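Local coordinates for iron binding protein FbpA (Mannheimia haemolytica, PDB 1Q35) that binds ferric iron in the periplasm, probably to deliver it for uptake into the cell, at residues A52-T57 with S232-A237; T100-I105 with H225-N230. All coordinates share one frame; numbering follows the deposited sequence. Where two conformers were deposited one is given.

Interaction 1 (A52-T57 with S232-A237); sequences ADVLLT and SGVVIA
In Val54 (chi1 175°) CG1 stands anti to the backbone N, and in Val234 (chi1 64°) CG2 takes that position, which turns the two methyls toward each other across the strands. Val54 CG1 and Val234 CG2 come within 3.3 Å, tighter than an ordinary methyl contact. Leu56 runs beside Val234, pointing the same way, and its CD2 packs at 3.8 Å from the same CG2 of Val234. Ile236 lies on this face too, and helix 243-254 packs over it, Ala246 reaching Val54 and Ile236, and Ile250 reaching Val234 and Ile236. On the other face the Leu55 side chain rests against Val235, whose exact fit is uncertain because two conformers were modelled.

The backbones form an antiparallel pair. Leu55 and Val235 bond both ways: Leu55 N to Val235 O at 3.0 Å, almost straight at 173°, and Val235 N to Leu55 O at 3.1 Å. Thr57 and Gly233 exchange two more bonds, and Ala237 N reaches Asp53 O at 3.0 Å. A water bridges Thr57 O and Gly233 O, donating to each at 2.8 Å, so both carbonyls gain a second donor.

Strand 54-57 is an inner strand, with parallel strand 3-8 along its other edge, in the sheet of a lobe of the periplasmic binding protein fold. At the end of the pair the buried Asp53 carboxylate takes hydrogen bonds from Asn5 N, Asn242 N and Ser240 OG, linking the strand pair to the start of helix 243-254. The chemistry is thus split: apolar side chains meet on both faces, while backbone groups of the pair bond across it, two carbonyls with a bridging water besides, and three donors probably stabilise the negative charge of Asp53.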
ATOM      1  N   ALA A  52     -11.793  -2.913  19.668  1.00 15.36           N
ATOM      2  CA  ALA A  52     -10.710  -3.178  18.727  1.00 14.76           C
ATOM      3  C   ALA A  52      -9.458  -3.700  19.422  1.00 13.96           C
ATOM      4  O   ALA A  52      -9.018  -3.135  20.420  1.00 13.54           O
ATOM      5  CB  ALA A  52     -10.374  -1.926  17.938  1.00 14.84           C
ATOM      6  N   ASP A  53      -8.908  -4.787  18.892  1.00 13.34           N
ATOM      7  CA  ASP A  53      -7.600  -5.293  19.297  1.00 13.07           C
ATOM      8  C   ASP A  53      -6.518  -4.922  18.297  1.00 12.74           C
ATOM      9  O   ASP A  53      -5.478  -4.397  18.673  1.00 12.67           O
ATOM     10  CB  ASP A  53      -7.626  -6.815  19.430  1.00 13.09           C
ATOM     11  CG  ASP A  53      -8.351  -7.268  20.658  1.00 13.49           C
ATOM     12  OD1 ASP A  53      -9.208  -8.168  20.562  1.00 13.91           O
ATOM     13  OD2 ASP A  53      -8.124  -6.759  21.764  1.00 14.12           O
ATOM     14  N   VAL A  54      -6.782  -5.208  17.023  1.00 12.56           N
ATOM     15  CA  VAL A  54      -5.774  -5.174  15.968  1.00 13.07           C
ATOM     16  C   VAL A  54      -6.338  -4.393  14.788  1.00 12.71           C
ATOM     17  O   VAL A  54      -7.456  -4.649  14.359  1.00 12.93           O
ATOM     18  CB  VAL A  54      -5.424  -6.629  15.544  1.00 13.78           C
ATOM     19  CG1 VAL A  54      -4.471  -6.665  14.351  1.00 14.41           C
ATOM     20  CG2 VAL A  54      -4.848  -7.396  16.734  1.00 14.20           C
ATOM     21  N   LEU A  55      -5.584  -3.414  14.295  1.00 12.25           N
ATOM     22  CA  LEU A  55      -5.954  -2.671  13.094  1.00 12.27           C
ATOM     23  C   LEU A  55      -4.938  -3.013  12.002  1.00 11.24           C
ATOM     24  O   LEU A  55      -3.743  -2.764  12.164  1.00 10.87           O
ATOM     25  CB  LEU A  55      -5.998  -1.165  13.375  1.00 13.19           C
ATOM     26  CG  LEU A  55      -6.537  -0.766  14.760  1.00 15.49           C
ATOM     27  CD1 LEU A  55      -6.397   0.725  15.007  1.00 16.41           C
ATOM     28  CD2 LEU A  55      -7.986  -1.203  14.930  1.00 16.01           C
ATOM     29  N   LEU A  56      -5.414  -3.629  10.918  1.00 10.64           N
ATOM     30  CA  LEU A  56      -4.569  -4.042   9.794  1.00 10.57           C
ATOM     31  C   LEU A  56      -4.647  -3.000   8.691  1.00 10.19           C
ATOM     32  O   LEU A  56      -5.700  -2.793   8.099  1.00 10.94           O
ATOM     33  CB  LEU A  56      -5.009  -5.404   9.250  1.00 10.86           C
ATOM     34  CG  LEU A  56      -4.787  -6.590  10.194  1.00 12.21           C
ATOM     35  CD1 LEU A  56      -5.460  -7.829   9.653  1.00 12.66           C
ATOM     36  CD2 LEU A  56      -3.310  -6.852  10.404  1.00 13.26           C
ATOM     37  N   THR A  57      -3.519  -2.344   8.441  1.00 10.02           N
ATOM     38  CA  THR A  57      -3.442  -1.184   7.559  1.00  9.73           C
ATOM     39  C   THR A  57      -2.771  -1.506   6.224  1.00  9.28           C
ATOM     40  O   THR A  57      -2.104  -2.535   6.076  1.00  8.98           O
ATOM     41  CB  THR A  57      -2.642  -0.086   8.269  1.00 10.03           C
ATOM     42  OG1 THR A  57      -1.383  -0.624   8.694  1.00 10.69           O
ATOM     43  CG2 THR A  57      -3.335   0.350   9.555  1.00 10.88           C
ATOM     44  N   SER A 232       2.069  -2.677   4.164  1.00  8.62           N
ATOM     45  CA  SER A 232       0.942  -3.154   4.950  1.00  8.97           C
ATOM     46  C   SER A 232       1.482  -3.309   6.361  1.00  9.15           C
ATOM     47  O   SER A 232       2.660  -3.577   6.560  1.00  9.51           O
ATOM     48  CB  SER A 232       0.346  -4.465   4.422  1.00  9.15           C
ATOM     49  OG  SER A 232       1.016  -5.612   4.913  1.00  9.29           O
ATOM     50  N   GLY A 233       0.631  -3.104   7.348  1.00  9.97           N
ATOM     51  CA  GLY A 233       1.103  -3.116   8.710  1.00 10.49           C
ATOM     52  C   GLY A 233       0.018  -3.361   9.717  1.00 10.52           C
ATOM     53  O   GLY A 233      -1.095  -3.785   9.390  1.00 10.66           O
ATOM     54  N   VAL A 234       0.353  -3.090  10.970  1.00 10.53           N
ATOM     55  CA  VAL A 234      -0.545  -3.397  12.059  1.00 10.74           C
ATOM     56  C   VAL A 234      -0.218  -2.554  13.276  1.00 10.84           C
ATOM     57  O   VAL A 234       0.945  -2.223  13.531  1.00 10.77           O
ATOM     58  CB  VAL A 234      -0.513  -4.906  12.390  1.00 11.00           C
ATOM     59  CG1 VAL A 234       0.858  -5.346  12.904  1.00 11.06           C
ATOM     60  CG2 VAL A 234      -1.608  -5.267  13.359  1.00 11.47           C
ATOM     61  N   VAL A 235      -1.277  -2.185  13.988  1.00 10.92           N
ATOM     62  CA  VAL A 235      -1.194  -1.545  15.289  1.00 11.52           C
ATOM     63  C   VAL A 235      -2.096  -2.318  16.253  1.00 11.46           C
ATOM     64  O   VAL A 235      -3.130  -2.864  15.852  1.00 11.62           O
ATOM     65  CB  VAL A 235      -1.597  -0.054  15.253  0.65 12.07           C
ATOM     66  CG1 VAL A 235      -0.809   0.692  14.193  0.65 12.51           C
ATOM     67  CG2 VAL A 235      -3.085   0.111  15.033  0.65 12.70           C
ATOM     68  N   ILE A 236      -1.700  -2.378  17.521  1.00 11.69           N
ATOM     69  CA  ILE A 236      -2.571  -2.874  18.580  1.00 12.09           C
ATOM     70  C   ILE A 236      -3.209  -1.657  19.245  1.00 11.88           C
ATOM     71  O   ILE A 236      -2.520  -0.725  19.654  1.00 11.65           O
ATOM     72  CB  ILE A 236      -1.802  -3.784  19.567  1.00 12.31           C
ATOM     73  CG1 ILE A 236      -1.434  -5.089  18.849  1.00 13.47           C
ATOM     74  CG2 ILE A 236      -2.644  -4.061  20.817  1.00 12.64           C
ATOM     75  CD1 ILE A 236      -0.737  -6.130  19.695  1.00 13.99           C
ATOM     76  N   ALA A 237      -4.537  -1.649  19.293  1.00 12.31           N
ATOM     77  CA  ALA A 237      -5.291  -0.524  19.819  1.00 12.51           C
ATOM     78  C   ALA A 237      -4.985  -0.277  21.295  1.00 12.63           C
ATOM     79  O   ALA A 237      -4.730  -1.217  22.062  1.00 12.45           O
ATOM     80  CB  ALA A 237      -6.776  -0.755  19.622  1.00 12.68           C
TER
HETATM   81  O   HOH W   1      -2.216  -5.119   7.204  1.00  9.28           O

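Interaction 2 (T100-I105 with H225-N230). With FMT (formic acid), chain C.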
ATOM      1  N   THR A 100       6.101  -4.990   2.367  1.00  8.51           N
ATOM      2  CA  THR A 100       6.243  -3.793   1.550  1.00  8.47           C
ATOM      3  C   THR A 100       5.659  -4.051   0.171  1.00  8.44           C
ATOM      4  O   THR A 100       5.482  -5.190  -0.258  1.00  8.38           O
ATOM      5  CB  THR A 100       7.697  -3.274   1.437  1.00  8.92           C
ATOM      6  OG1 THR A 100       8.511  -4.207   0.717  1.00  9.79           O
ATOM      7  CG2 THR A 100       8.342  -3.090   2.806  1.00 10.18           C
ATOM      8  N   ARG A 101       5.342  -2.950  -0.492  1.00  8.05           N
ATOM      9  CA  ARG A 101       4.771  -2.954  -1.828  1.00  8.35           C
ATOM     10  C   ARG A 101       5.320  -1.737  -2.548  1.00  8.14           C
ATOM     11  O   ARG A 101       5.657  -0.731  -1.918  1.00  8.76           O
ATOM     12  CB  ARG A 101       3.239  -2.927  -1.779  1.00  8.66           C
ATOM     13  CG  ARG A 101       2.637  -1.829  -0.929  1.00  9.65           C
ATOM     14  CD  ARG A 101       2.311  -2.240   0.507  1.00 10.54           C
ATOM     15  NE  ARG A 101       1.311  -3.300   0.599  1.00 10.39           N
ATOM     16  CZ  ARG A 101      -0.020  -3.147   0.494  1.00  9.31           C
ATOM     17  NH1 ARG A 101      -0.791  -4.209   0.608  1.00  9.28           N
ATOM     18  NH2 ARG A 101      -0.595  -1.974   0.282  1.00  9.99           N
ATOM     19  N   ALA A 102       5.433  -1.840  -3.863  1.00  7.70           N
ATOM     20  CA  ALA A 102       5.894  -0.735  -4.686  1.00  7.39           C
ATOM     21  C   ALA A 102       4.713  -0.127  -5.428  1.00  7.09           C
ATOM     22  O   ALA A 102       3.839  -0.853  -5.921  1.00  7.74           O
ATOM     23  CB  ALA A 102       6.933  -1.219  -5.685  1.00  7.64           C
ATOM     24  N   ARG A 103       4.674   1.198  -5.530  1.00  7.04           N
ATOM     25  CA  ARG A 103       3.691   1.843  -6.392  1.00  6.95           C
ATOM     26  C   ARG A 103       4.378   2.082  -7.730  1.00  7.38           C
ATOM     27  O   ARG A 103       5.249   2.938  -7.862  1.00  8.27           O
ATOM     28  CB  ARG A 103       3.126   3.120  -5.766  1.00  7.25           C
ATOM     29  CG  ARG A 103       1.848   3.602  -6.427  1.00  7.36           C
ATOM     30  CD  ARG A 103       0.881   4.288  -5.462  1.00  7.76           C
ATOM     31  NE  ARG A 103      -0.408   4.575  -6.093  1.00  7.90           N
ATOM     32  CZ  ARG A 103      -1.359   3.669  -6.326  1.00  8.01           C
ATOM     33  NH1 ARG A 103      -2.478   4.024  -6.936  1.00  8.28           N
ATOM     34  NH2 ARG A 103      -1.202   2.409  -5.965  1.00  8.14           N
ATOM     35  N   VAL A 104       4.016   1.251  -8.699  1.00  7.17           N
ATOM     36  CA  VAL A 104       4.719   1.146  -9.968  1.00  7.37           C
ATOM     37  C   VAL A 104       3.974   1.852 -11.096  1.00  6.82           C
ATOM     38  O   VAL A 104       2.875   2.371 -10.900  1.00  7.15           O
ATOM     39  CB  VAL A 104       4.953  -0.342 -10.325  1.00  7.65           C
ATOM     40  CG1 VAL A 104       5.758  -1.024  -9.224  1.00  8.68           C
ATOM     41  CG2 VAL A 104       3.642  -1.084 -10.558  1.00  7.81           C
ATOM     42  N   ILE A 105       4.604   1.879 -12.267  1.00  6.94           N
ATOM     43  CA  ILE A 105       3.974   2.361 -13.486  1.00  7.14           C
ATOM     44  C   ILE A 105       3.775   1.173 -14.414  1.00  7.13           C
ATOM     45  O   ILE A 105       4.735   0.507 -14.798  1.00  7.93           O
ATOM     46  CB  ILE A 105       4.819   3.450 -14.177  1.00  7.37           C
ATOM     47  CG1 ILE A 105       5.008   4.644 -13.240  1.00  7.72           C
ATOM     48  CG2 ILE A 105       4.149   3.882 -15.487  1.00  7.80           C
ATOM     49  CD1 ILE A 105       5.945   5.702 -13.759  1.00  8.65           C
ATOM     50  N   HIS A 225      14.986   9.403  -7.096  1.00  8.89           N
ATOM     51  CA  HIS A 225      14.538   8.816  -5.835  1.00  8.51           C
ATOM     52  C   HIS A 225      13.891   7.450  -6.001  1.00  8.09           C
ATOM     53  O   HIS A 225      13.225   6.964  -5.089  1.00  8.56           O
ATOM     54  CB  HIS A 225      13.601   9.784  -5.127  1.00  8.80           C
ATOM     55  CG  HIS A 225      14.216  11.125  -4.899  1.00  9.90           C
ATOM     56  ND1 HIS A 225      14.996  11.407  -3.799  1.00 11.91           N
ATOM     57  CD2 HIS A 225      14.246  12.233  -5.675  1.00 11.51           C
ATOM     58  CE1 HIS A 225      15.414  12.658  -3.872  1.00 12.17           C
ATOM     59  NE2 HIS A 225      14.981  13.180  -5.003  1.00 11.98           N
ATOM     60  N   GLY A 226      14.096   6.822  -7.153  1.00  7.96           N
ATOM     61  CA  GLY A 226      13.723   5.435  -7.333  1.00  7.88           C
ATOM     62  C   GLY A 226      12.232   5.166  -7.264  1.00  7.76           C
ATOM     63  O   GLY A 226      11.404   5.997  -7.630  1.00  8.02           O
ATOM     64  N   THR A 227      11.895   3.984  -6.773  1.00  7.57           N
ATOM     65  CA  THR A 227      10.524   3.511  -6.704  1.00  7.31           C
ATOM     66  C   THR A 227       9.960   3.737  -5.307  1.00  6.91           C
ATOM     67  O   THR A 227      10.593   3.400  -4.308  1.00  7.55           O
ATOM     68  CB  THR A 227      10.486   2.018  -7.057  1.00  7.35           C
ATOM     69  OG1 THR A 227      10.742   1.837  -8.458  1.00  8.45           O
ATOM     70  CG2 THR A 227       9.109   1.416  -6.827  1.00  7.87           C
ATOM     71  N   HIS A 228       8.767   4.311  -5.255  1.00  6.75           N
ATOM     72  CA  HIS A 228       8.029   4.507  -4.018  1.00  7.07           C
ATOM     73  C   HIS A 228       7.605   3.180  -3.413  1.00  7.35           C
ATOM     74  O   HIS A 228       6.990   2.346  -4.076  1.00  7.54           O
ATOM     75  CB  HIS A 228       6.795   5.371  -4.301  1.00  7.23           C
ATOM     76  CG  HIS A 228       5.857   5.531  -3.143  1.00  7.22           C
ATOM     77  ND1 HIS A 228       6.103   6.381  -2.083  1.00  7.15           N
ATOM     78  CD2 HIS A 228       4.651   4.966  -2.897  1.00  7.38           C
ATOM     79  CE1 HIS A 228       5.090   6.326  -1.235  1.00  7.76           C
ATOM     80  NE2 HIS A 228       4.192   5.478  -1.707  1.00  7.87           N
ATOM     81  N   LYS A 229       7.961   3.000  -2.144  1.00  7.56           N
ATOM     82  CA  LYS A 229       7.535   1.871  -1.332  1.00  8.53           C
ATOM     83  C   LYS A 229       6.606   2.323  -0.219  1.00  8.25           C
ATOM     84  O   LYS A 229       6.770   3.395   0.361  1.00  8.35           O
ATOM     85  CB  LYS A 229       8.744   1.194  -0.687  1.00 10.04           C
ATOM     86  CG  LYS A 229       9.777   0.673  -1.649  1.00 12.80           C
ATOM     87  CD  LYS A 229       9.258  -0.444  -2.506  1.00 15.30           C
ATOM     88  CE  LYS A 229       8.882  -1.691  -1.723  1.00 16.21           C
ATOM     89  NZ  LYS A 229      10.010  -2.210  -0.915  1.00 17.32           N
ATOM     90  N   ASN A 230       5.640   1.476   0.091  1.00  7.95           N
ATOM     91  CA  ASN A 230       4.752   1.677   1.230  1.00  8.09           C
ATOM     92  C   ASN A 230       4.557   0.299   1.895  1.00  8.13           C
ATOM     93  O   ASN A 230       5.068  -0.705   1.401  1.00  8.36           O
ATOM     94  CB  ASN A 230       3.446   2.317   0.723  1.00  8.12           C
ATOM     95  CG  ASN A 230       2.637   3.034   1.809  1.00  8.30           C
ATOM     96  OD1 ASN A 230       2.814   2.809   3.012  1.00  8.65           O
ATOM     97  ND2 ASN A 230       1.718   3.894   1.370  1.00  9.12           N
TER
HETATM   98  C   FMT C1001      -4.711  -4.241  -0.140  1.00 10.81           C
HETATM   99  O1  FMT C1001      -5.304  -4.953   0.806  1.00 10.75           O
HETATM  100  O2  FMT C1001      -3.512  -4.368  -0.316  1.00 11.13           O
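Lys229 curls back on itself, all four side-chain torsions near -60°, so that its ammonium folds down onto Thr100 instead of extending away. NZ donates to Thr100 OG1 at 3.0 Å. On the way the chain arches over the neighbouring strand, CE lying 3.4 Å from Arg101 O and CD 4.0 Å from Ala102 CB. Beside it, Thr227 CG2 packs on the same Ala102 CB at 3.6 Å.

Beneath these side chains Arg101 and Asn230 form a hydrogen-bonded antiparallel pair, Arg101 N to Asn230 O at 2.9 Å and Asn230 N to Arg101 O at 3.0 Å. Strands 96-108 and 228-236 are the long strands that run between the two lobes of a type II periplasmic binding protein, and their Arg101, Arg103, His228 and Asn230 face helix 141-168, which carries Tyr142, a ligand in the iron-bound protein; no iron is bound here.

In Arg101, chi1 and the bend at chi2 bring CD to 3.3 Å from Asn230 O, and a further bend at chi3 turns the guanidinium toward the cleft. There NH1 donates to O2 of a formic acid molecule, probably from the crystallisation liquor, at 2.9 Å, the molecule lying at the guanidinium edge; Arg10 NE holds it too, and Glu268 forms a salt bridge to Arg101 NH1. Arg103 N donates to His228 O, and of its side chain CB meets the ring edge at CD2, while its guanidinium leads off to Asp178 and Asn143.

In the fold
After strands 3-8 and 29-34 the chain enters strand 54-57, then strand 96-108, and meets both again in strand 228-236. Interaction 2 closes a loop of 119 residues between 105 and 225; interaction 1 closes the wider one of 174 residues between 57 and 232, and the loop of interaction 2 lies wholly within it. The two do not cross. Strand 228-236 serves both, its early residues pairing with 100-105 and its later ones with 52-57, so the centres lie 22 Å apart. They meet where Ser232 N packs on Arg101 CD. One mixed sheet thereby ties the strand 3-8 side of the fold to the side holding strands 192-196 and 216-219.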